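Local coordinates for ammonium transporter (Kuenenia stuttgartiensis, PDB 6EU6), which probably senses ammonium at the membrane as the Amt-type part of an ammonium sensor histidine kinase, built as a trimer on the ammonium-transporter fold, at residues L25-Y30 / A324-G329; F215-W220 / M244-A249; I239-M244 / V290-I295. All blocks are in the same frame, centred on the assembly; numbering follows the deposited sequence.

Interaction 1: residues L25-Y30 / A324-G329; sequences LGFTSY and AVHGVG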
loop_
_atom_site.group_PDB
_atom_site.type_symbol
_atom_site.label_atom_id
_atom_site.label_comp_id
_atom_site.label_asym_id
_atom_site.label_seq_id
_atom_site.Cartn_x
_atom_site.Cartn_y
_atom_site.Cartn_z
ATOM N N LEU A 25 -8.841 3.419 -0.019
ATOM C CA LEU A 25 -8.778 2.023 -0.511
ATOM C C LEU A 25 -9.141 1.019 0.591
ATOM O O LEU A 25 -9.907 0.070 0.351
ATOM C CB LEU A 25 -7.370 1.788 -1.051
ATOM C CG LEU A 25 -7.093 0.529 -1.887
ATOM C CD1 LEU A 25 -5.733 0.659 -2.541
ATOM C CD2 LEU A 25 -7.088 -0.707 -1.058
ATOM N N GLY A 26 -8.633 1.261 1.801
ATOM C CA GLY A 26 -9.042 0.512 2.980
ATOM C C GLY A 26 -10.525 0.424 3.197
ATOM O O GLY A 26 -11.073 -0.669 3.341
ATOM N N PHE A 27 -11.202 1.569 3.193
ATOM C CA PHE A 27 -12.619 1.569 3.354
ATOM C C PHE A 27 -13.287 0.858 2.191
ATOM O O PHE A 27 -14.276 0.217 2.397
ATOM C CB PHE A 27 -13.170 3.016 3.402
ATOM C CG PHE A 27 -12.901 3.686 4.664
ATOM C CD1 PHE A 27 -13.610 3.303 5.801
ATOM C CD2 PHE A 27 -11.940 4.711 4.786
ATOM C CE1 PHE A 27 -13.346 3.949 7.045
ATOM C CE2 PHE A 27 -11.674 5.336 6.036
ATOM C CZ PHE A 27 -12.387 4.965 7.138
ATOM N N THR A 28 -12.779 1.039 0.972
ATOM C CA THR A 28 -13.383 0.371 -0.194
ATOM C C THR A 28 -13.326 -1.174 0.010
ATOM O O THR A 28 -14.337 -1.875 -0.107
ATOM C CB THR A 28 -12.647 0.730 -1.486
ATOM O OG1 THR A 28 -12.643 2.162 -1.665
ATOM C CG2 THR A 28 -13.381 0.031 -2.686
ATOM N N SER A 29 -12.153 -1.690 0.413
ATOM C CA SER A 29 -12.046 -3.158 0.604
ATOM C C SER A 29 -12.889 -3.630 1.741
ATOM O O SER A 29 -13.470 -4.697 1.645
ATOM C CB SER A 29 -10.635 -3.623 0.888
ATOM O OG SER A 29 -9.850 -2.977 -0.018
ATOM N N TYR A 30 -12.786 -2.932 2.879
ATOM C CA TYR A 30 -13.531 -3.289 4.089
ATOM C C TYR A 30 -15.046 -3.366 3.778
ATOM O O TYR A 30 -15.722 -4.382 4.072
ATOM C CB TYR A 30 -13.251 -2.239 5.149
ATOM C CG TYR A 30 -13.669 -2.635 6.519
ATOM C CD1 TYR A 30 -12.843 -3.423 7.281
ATOM C CD2 TYR A 30 -14.929 -2.235 7.052
ATOM C CE1 TYR A 30 -13.150 -3.748 8.576
ATOM C CE2 TYR A 30 -15.286 -2.575 8.372
ATOM C CZ TYR A 30 -14.398 -3.341 9.110
ATOM O OH TYR A 30 -14.677 -3.754 10.362
ATOM N N ALA A 324 -20.922 2.193 15.267
ATOM C CA ALA A 324 -20.112 1.710 16.387
ATOM C C ALA A 324 -18.643 2.034 16.294
ATOM O O ALA A 324 -18.050 2.439 17.304
ATOM C CB ALA A 324 -20.283 0.215 16.525
ATOM N N VAL A 325 -18.011 1.902 15.096
ATOM C CA VAL A 325 -16.570 2.053 14.991
ATOM C C VAL A 325 -16.258 3.556 15.158
ATOM O O VAL A 325 -15.460 3.985 16.017
ATOM C CB VAL A 325 -16.044 1.528 13.646
ATOM C CG1 VAL A 325 -14.656 2.040 13.342
ATOM C CG2 VAL A 325 -16.106 -0.002 13.626
ATOM N N HIS A 326 -16.876 4.344 14.287
ATOM C CA HIS A 326 -16.550 5.752 14.164
ATOM C C HIS A 326 -17.308 6.677 15.192
ATOM O O HIS A 326 -16.699 7.540 15.775
ATOM C CB HIS A 326 -16.791 6.227 12.728
ATOM C CG HIS A 326 -16.034 5.460 11.682
ATOM N ND1 HIS A 326 -14.732 5.736 11.354
ATOM C CD2 HIS A 326 -16.402 4.415 10.904
ATOM C CE1 HIS A 326 -14.326 4.888 10.417
ATOM N NE2 HIS A 326 -15.315 4.052 10.159
ATOM N N GLY A 327 -18.583 6.487 15.330
ATOM C CA GLY A 327 -19.399 7.298 16.243
ATOM C C GLY A 327 -19.025 6.947 17.693
ATOM O O GLY A 327 -18.467 7.757 18.396
ATOM N N VAL A 328 -19.258 5.714 18.084
ATOM C CA VAL A 328 -19.025 5.329 19.475
ATOM C C VAL A 328 -17.545 5.262 19.823
ATOM O O VAL A 328 -17.088 5.780 20.847
ATOM C CB VAL A 328 -19.748 4.019 19.840
ATOM C CG1 VAL A 328 -19.441 3.608 21.305
ATOM C CG2 VAL A 328 -21.232 4.149 19.597
ATOM N N GLY A 329 -16.755 4.614 18.966
ATOM C CA GLY A 329 -15.327 4.653 19.142
ATOM C C GLY A 329 -14.755 6.057 19.310
ATOM O O GLY A 329 -13.882 6.249 20.127
#
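Phe27 reaches from helix 2-34 to His326 of helix 322-340, and the two rings bridge backbones whose nearest CA atoms, Phe27 CA and His326 CA, are 12.2 Å apart. The CB of Phe27 does not aim straight at its partner; with CG anti to the carbonyl carbon (chi1 -75°), the ring swings round so that its far end closes the distance. From CG outward, CD2 and CE2 pack against the CD2 methyl of Leu216, on helix 206-226. On the other branch, CE1 does the touching, standing 3.6 Å from His326 CE1 and 3.7 Å from His326 NE2. CZ, at the tip, comes within 3.8 Å of His326 CE1. The imidazole carbon thus meets the phenyl edge near its plane, and the rings pair rim to rim, their planes at 38°. The contact uses CE1 and NE2 of His326, while the adjoining ND1 is hydrogen-bonded to His171 ND1, and the two imidazoles, their planes about 15° apart, are placed as in the twin-histidine pair of Amt pores. Val325 CG1 covers one face of the His326 ring, over its centre, and Ile110 also touches this side chain. The helix carrying the histidine widens here to a pi-type turn, with Gly329 N bonded to Ala324 O at 3.0 Å, and glycine fits because a CB there would collide with Val325 O.

Interaction 2: residues F215-W220 / M244-A249; sequences FLWFGW and MAAASA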
loop_
_atom_site.group_PDB
_atom_site.type_symbol
_atom_site.label_atom_id
_atom_site.label_comp_id
_atom_site.label_asym_id
_atom_site.label_seq_id
_atom_site.Cartn_x
_atom_site.Cartn_y
_atom_site.Cartn_z
ATOM N N PHE A 215 -5.072 -2.228 5.689
ATOM C CA PHE A 215 -4.857 -0.965 5.047
ATOM C C PHE A 215 -5.241 0.197 5.933
ATOM O O PHE A 215 -4.601 1.257 5.932
ATOM C CB PHE A 215 -5.731 -0.784 3.795
ATOM C CG PHE A 215 -5.204 -1.463 2.608
ATOM C CD1 PHE A 215 -4.003 -1.070 2.067
ATOM C CD2 PHE A 215 -5.968 -2.452 1.965
ATOM C CE1 PHE A 215 -3.518 -1.711 0.921
ATOM C CE2 PHE A 215 -5.483 -3.103 0.858
ATOM C CZ PHE A 215 -4.235 -2.752 0.363
ATOM N N LEU A 216 -6.370 0.030 6.623
ATOM C CA LEU A 216 -6.854 1.088 7.500
ATOM C C LEU A 216 -5.883 1.339 8.617
ATOM O O LEU A 216 -5.584 2.493 8.963
ATOM C CB LEU A 216 -8.245 0.758 8.027
ATOM C CG LEU A 216 -9.373 0.846 6.948
ATOM C CD1 LEU A 216 -10.695 0.311 7.517
ATOM C CD2 LEU A 216 -9.584 2.256 6.483
ATOM N N TRP A 217 -5.424 0.239 9.191
ATOM C CA TRP A 217 -4.473 0.295 10.336
ATOM C C TRP A 217 -3.153 1.011 9.890
ATOM O O TRP A 217 -2.626 1.946 10.540
ATOM C CB TRP A 217 -4.285 -1.132 10.815
ATOM C CG TRP A 217 -3.406 -1.444 12.034
ATOM C CD1 TRP A 217 -2.399 -0.705 12.550
ATOM C CD2 TRP A 217 -3.495 -2.614 12.834
ATOM N NE1 TRP A 217 -1.794 -1.394 13.607
ATOM C CE2 TRP A 217 -2.469 -2.555 13.806
ATOM C CE3 TRP A 217 -4.299 -3.728 12.784
ATOM C CZ2 TRP A 217 -2.254 -3.552 14.734
ATOM C CZ3 TRP A 217 -4.091 -4.739 13.706
ATOM C CH2 TRP A 217 -3.077 -4.633 14.685
ATOM N N PHE A 218 -2.618 0.575 8.754
ATOM C CA PHE A 218 -1.478 1.220 8.130
ATOM C C PHE A 218 -1.718 2.683 7.904
ATOM O O PHE A 218 -0.947 3.498 8.325
ATOM C CB PHE A 218 -1.206 0.575 6.793
ATOM C CG PHE A 218 -0.178 1.256 6.003
ATOM C CD1 PHE A 218 1.174 0.950 6.187
ATOM C CD2 PHE A 218 -0.534 2.121 5.013
ATOM C CE1 PHE A 218 2.144 1.553 5.409
ATOM C CE2 PHE A 218 0.424 2.796 4.249
ATOM C CZ PHE A 218 1.777 2.507 4.445
ATOM N N GLY A 219 -2.800 3.017 7.242
ATOM C CA GLY A 219 -3.156 4.426 7.087
ATOM C C GLY A 219 -3.278 5.243 8.353
ATOM O O GLY A 219 -2.915 6.437 8.369
ATOM N N TRP A 220 -3.794 4.620 9.414
ATOM C CA TRP A 220 -3.955 5.320 10.717
ATOM C C TRP A 220 -2.618 5.739 11.291
ATOM O O TRP A 220 -2.554 6.707 12.047
ATOM C CB TRP A 220 -4.764 4.466 11.750
ATOM C CG TRP A 220 -6.108 4.982 11.919
ATOM C CD1 TRP A 220 -6.441 6.231 12.367
ATOM C CD2 TRP A 220 -7.350 4.296 11.684
ATOM N NE1 TRP A 220 -7.834 6.362 12.396
ATOM C CE2 TRP A 220 -8.406 5.190 12.023
ATOM C CE3 TRP A 220 -7.679 3.006 11.314
ATOM C CZ2 TRP A 220 -9.730 4.847 11.928
ATOM C CZ3 TRP A 220 -9.014 2.671 11.211
ATOM C CH2 TRP A 220 -10.020 3.603 11.515
ATOM N N MET A 244 -0.422 -0.137 19.366
ATOM C CA MET A 244 -0.763 -0.850 20.574
ATOM C C MET A 244 -2.252 -0.764 20.873
ATOM O O MET A 244 -2.799 -1.715 21.421
ATOM C CB MET A 244 0.065 -0.348 21.796
ATOM C CG MET A 244 1.550 -0.482 21.628
ATOM S SD MET A 244 2.033 -2.146 21.227
ATOM C CE MET A 244 1.412 -3.110 22.622
ATOM N N ALA A 245 -2.918 0.360 20.563
ATOM C CA ALA A 245 -4.354 0.462 20.797
ATOM C C ALA A 245 -5.071 -0.568 19.909
ATOM O O ALA A 245 -5.979 -1.259 20.404
ATOM C CB ALA A 245 -4.940 1.867 20.560
ATOM N N ALA A 246 -4.713 -0.655 18.610
ATOM C CA ALA A 246 -5.316 -1.623 17.693
ATOM C C ALA A 246 -5.102 -3.058 18.198
ATOM O O ALA A 246 -6.045 -3.893 18.250
ATOM C CB ALA A 246 -4.761 -1.498 16.297
ATOM N N ALA A 247 -3.879 -3.347 18.580
ATOM C CA ALA A 247 -3.560 -4.723 18.956
ATOM C C ALA A 247 -4.310 -5.105 20.252
ATOM O O ALA A 247 -4.903 -6.164 20.337
ATOM C CB ALA A 247 -2.091 -4.839 19.175
ATOM N N SER A 248 -4.358 -4.202 21.208
ATOM C CA SER A 248 -5.064 -4.478 22.473
ATOM C C SER A 248 -6.538 -4.571 22.228
ATOM O O SER A 248 -7.186 -5.383 22.853
ATOM C CB SER A 248 -4.783 -3.424 23.580
ATOM O OG SER A 248 -3.378 -3.186 23.517
ATOM N N ALA A 249 -7.086 -3.688 21.381
ATOM C CA ALA A 249 -8.478 -3.786 21.044
ATOM C C ALA A 249 -8.831 -5.149 20.452
ATOM O O ALA A 249 -9.848 -5.772 20.847
ATOM C CB ALA A 249 -8.973 -2.616 20.183
#
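Trp217 lays its indole against the methyl of Ala246, a CH-pi contact and the heart of this pairing between helix 206-226 and helix 234-261. Ala246 CB stands 3.6 Å from the centroid of the six-membered ring, only 16° off its normal, so the methyl sits squarely over the face. Its closest ring atom is Trp217 CE2, at 3.5 Å. The indole gets there because CG lies anti to the backbone N (chi1 -177°), which extends it toward the other helix. The short alanine suits the spot, giving a flat ring room between backbones whose Trp217 CA and Ala246 CA are 7.6 Å apart.

Plain van der Waals contact adds the outer rim: Trp217 CH2 comes within 4.2 Å of Ala247 N, meeting it obliquely.

Hydrogen bonds fix the groups rather than join the two segments. Trp217 NE1 bonds to Asn243 OD1 one turn before Ala247, which settles how the indole is rotated. Met244 O is gripped twice from opposite faces of its carbonyl plane, by Ser248 N at 2.9 Å and by Ser248 OG at 2.6 Å; the hydroxyl of the buried Ser248 is thereby satisfied within its own helix. Were Trp217 cut down to alanine, the Ala246 methyl would probably lose its aromatic cover and Asn243 OD1 this N-H donor.

Phe21 and Leu52 of the third subunit also meet the indole, so this tryptophan-on-alanine helix packing lies at the subunit interface of the Amt trimer.

Interaction 3: residues I239-M244 / V290-I295; sequences ILNTNM and VSAVAI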
loop_
_atom_site.group_PDB
_atom_site.type_symbol
_atom_site.label_atom_id
_atom_site.label_comp_id
_atom_site.label_asym_id
_atom_site.label_seq_id
_atom_site.Cartn_x
_atom_site.Cartn_y
_atom_site.Cartn_z
ATOM N N ILE A 239 3.005 6.584 16.719
ATOM C CA ILE A 239 2.751 5.369 15.897
ATOM C C ILE A 239 2.715 4.093 16.717
ATOM O O ILE A 239 1.880 3.242 16.491
ATOM C CB ILE A 239 3.759 5.351 14.758
ATOM C CG1 ILE A 239 3.283 6.446 13.800
ATOM C CG2 ILE A 239 3.792 3.988 14.079
ATOM C CD1 ILE A 239 4.037 6.697 12.548
ATOM N N LEU A 240 3.637 3.972 17.662
ATOM C CA LEU A 240 3.631 2.860 18.595
ATOM C C LEU A 240 2.338 2.834 19.394
ATOM O O LEU A 240 1.673 1.806 19.473
ATOM C CB LEU A 240 4.846 2.938 19.526
ATOM C CG LEU A 240 4.880 1.820 20.592
ATOM C CD1 LEU A 240 4.984 0.413 19.936
ATOM C CD2 LEU A 240 5.994 1.992 21.625
ATOM N N ASN A 241 1.879 3.990 19.888
ATOM C CA ASN A 241 0.624 3.974 20.588
ATOM C C ASN A 241 -0.526 3.589 19.675
ATOM O O ASN A 241 -1.471 2.909 20.107
ATOM C CB ASN A 241 0.306 5.350 21.195
ATOM C CG ASN A 241 1.177 5.695 22.363
ATOM O OD1 ASN A 241 1.800 4.826 23.020
ATOM N ND2 ASN A 241 1.257 7.005 22.636
ATOM N N THR A 242 -0.527 4.070 18.419
ATOM C CA THR A 242 -1.596 3.700 17.533
ATOM C C THR A 242 -1.634 2.164 17.369
ATOM O O THR A 242 -2.647 1.563 17.434
ATOM C CB THR A 242 -1.376 4.417 16.184
ATOM O OG1 THR A 242 -1.433 5.828 16.433
ATOM C CG2 THR A 242 -2.417 4.027 15.180
ATOM N N ASN A 243 -0.462 1.549 17.201
ATOM C CA ASN A 243 -0.365 0.132 16.997
ATOM C C ASN A 243 -0.839 -0.631 18.224
ATOM O O ASN A 243 -1.574 -1.659 18.151
ATOM C CB ASN A 243 1.044 -0.292 16.681
ATOM C CG ASN A 243 1.076 -1.699 16.153
ATOM O OD1 ASN A 243 0.680 -1.957 15.020
ATOM N ND2 ASN A 243 1.574 -2.636 16.979
ATOM N N MET A 244 -0.422 -0.137 19.366
ATOM C CA MET A 244 -0.763 -0.850 20.574
ATOM C C MET A 244 -2.252 -0.764 20.873
ATOM O O MET A 244 -2.799 -1.715 21.421
ATOM C CB MET A 244 0.065 -0.348 21.796
ATOM C CG MET A 244 1.550 -0.482 21.628
ATOM S SD MET A 244 2.033 -2.146 21.227
ATOM C CE MET A 244 1.412 -3.110 22.622
ATOM N N VAL A 290 1.362 2.037 27.640
ATOM C CA VAL A 290 0.466 1.291 28.481
ATOM C C VAL A 290 -0.928 1.890 28.533
ATOM O O VAL A 290 -1.892 1.145 28.504
ATOM C CB VAL A 290 1.036 0.995 29.922
ATOM C CG1 VAL A 290 -0.020 0.364 30.818
ATOM C CG2 VAL A 290 2.173 -0.011 29.811
ATOM N N SER A 291 -1.072 3.204 28.552
ATOM C CA SER A 291 -2.423 3.764 28.504
ATOM C C SER A 291 -3.113 3.488 27.143
ATOM O O SER A 291 -4.375 3.382 27.051
ATOM C CB SER A 291 -2.381 5.251 28.706
ATOM O OG SER A 291 -1.740 5.615 29.889
ATOM N N ALA A 292 -2.310 3.456 26.079
ATOM C CA ALA A 292 -2.844 3.119 24.696
ATOM C C ALA A 292 -3.397 1.712 24.741
ATOM O O ALA A 292 -4.449 1.451 24.186
ATOM C CB ALA A 292 -1.776 3.293 23.651
ATOM N N VAL A 293 -2.693 0.785 25.418
ATOM C CA VAL A 293 -3.188 -0.563 25.618
ATOM C C VAL A 293 -4.550 -0.567 26.395
ATOM O O VAL A 293 -5.532 -1.229 26.004
ATOM C CB VAL A 293 -2.128 -1.408 26.303
ATOM C CG1 VAL A 293 -2.753 -2.703 26.825
ATOM C CG2 VAL A 293 -0.992 -1.715 25.387
ATOM N N ALA A 294 -4.625 0.212 27.472
ATOM C CA ALA A 294 -5.878 0.292 28.254
ATOM C C ALA A 294 -7.013 0.874 27.428
ATOM O O ALA A 294 -8.145 0.382 27.474
ATOM C CB ALA A 294 -5.647 1.080 29.517
ATOM N N ILE A 295 -6.735 1.940 26.689
ATOM C CA ILE A 295 -7.761 2.567 25.795
ATOM C C ILE A 295 -8.267 1.540 24.753
ATOM O O ILE A 295 -9.461 1.434 24.530
ATOM C CB ILE A 295 -7.253 3.824 25.097
ATOM C CG1 ILE A 295 -6.959 4.915 26.176
ATOM C CG2 ILE A 295 -8.272 4.353 24.042
ATOM C CD1 ILE A 295 -6.070 6.062 25.697
#
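Ala292 pushes its methyl against Asn241, overlapping both backbone and side chain: Ala292 CB lies 3.6 Å from Asn241 O and 3.8 Å from Asn241 CB. The amide runs on alongside the same methyl, with Asn241 OD1 at 3.9 Å from Ala292 CB. Alanine suits a place where Asn241 CA and Ala292 CA approach to 5.4 Å, since its side chain ends at CB. The asparagine spends its polar end on the connection leading into helix 289-312, where ND2 donates to the carbonyls of both Ser284 and Val287; two bonds hold the buried amide in place.

One turn after Asn241, Met244 meets Val293, the residue after Ala292, and their side chains run alongside each other in the same direction. The methionine is bent at chi2 (-55°) and chi3 (-59°), which curls its methyl back so that both ends of the side chain touch one valine branch: Val293 CG2 is 3.9 Å from Met244 CE and 4.0 Å from Met244 CB. A flexible, unbranched chain can make this fold; Leu56 of the third subunit packs on it too, bringing the contact to the trimer interface.

The two helical segments run in roughly the same direction, their axes 8.3 Å apart and crossing at -31°. One small residue, Ala292, at the close approach to Asn241, with Met244 and Val293 beside it, makes this a close helix-helix packing within the transmembrane bundle of the Amt fold.

In the fold
Starting from the N terminus, the chain leaves helix 2-34, and interaction 1 closes a loop of 293 residues when helix 322-340 comes back to it, beside the histidine pair. Interactions 2 and 3 both nest inside that loop. Interaction 2 ties helix 206-226 to helix 234-261, its neighbour in sequence; interaction 3 starts on helix 234-261 and closes on helix 289-312, so the two cross, sharing Met244. Phe215 and Leu216 pack on Leu25, Gly26 and Phe27, connecting interaction 2 to interaction 1, whereas interactions 1 and 3 do not touch. Together they link the pore region to the side facing the third subunit.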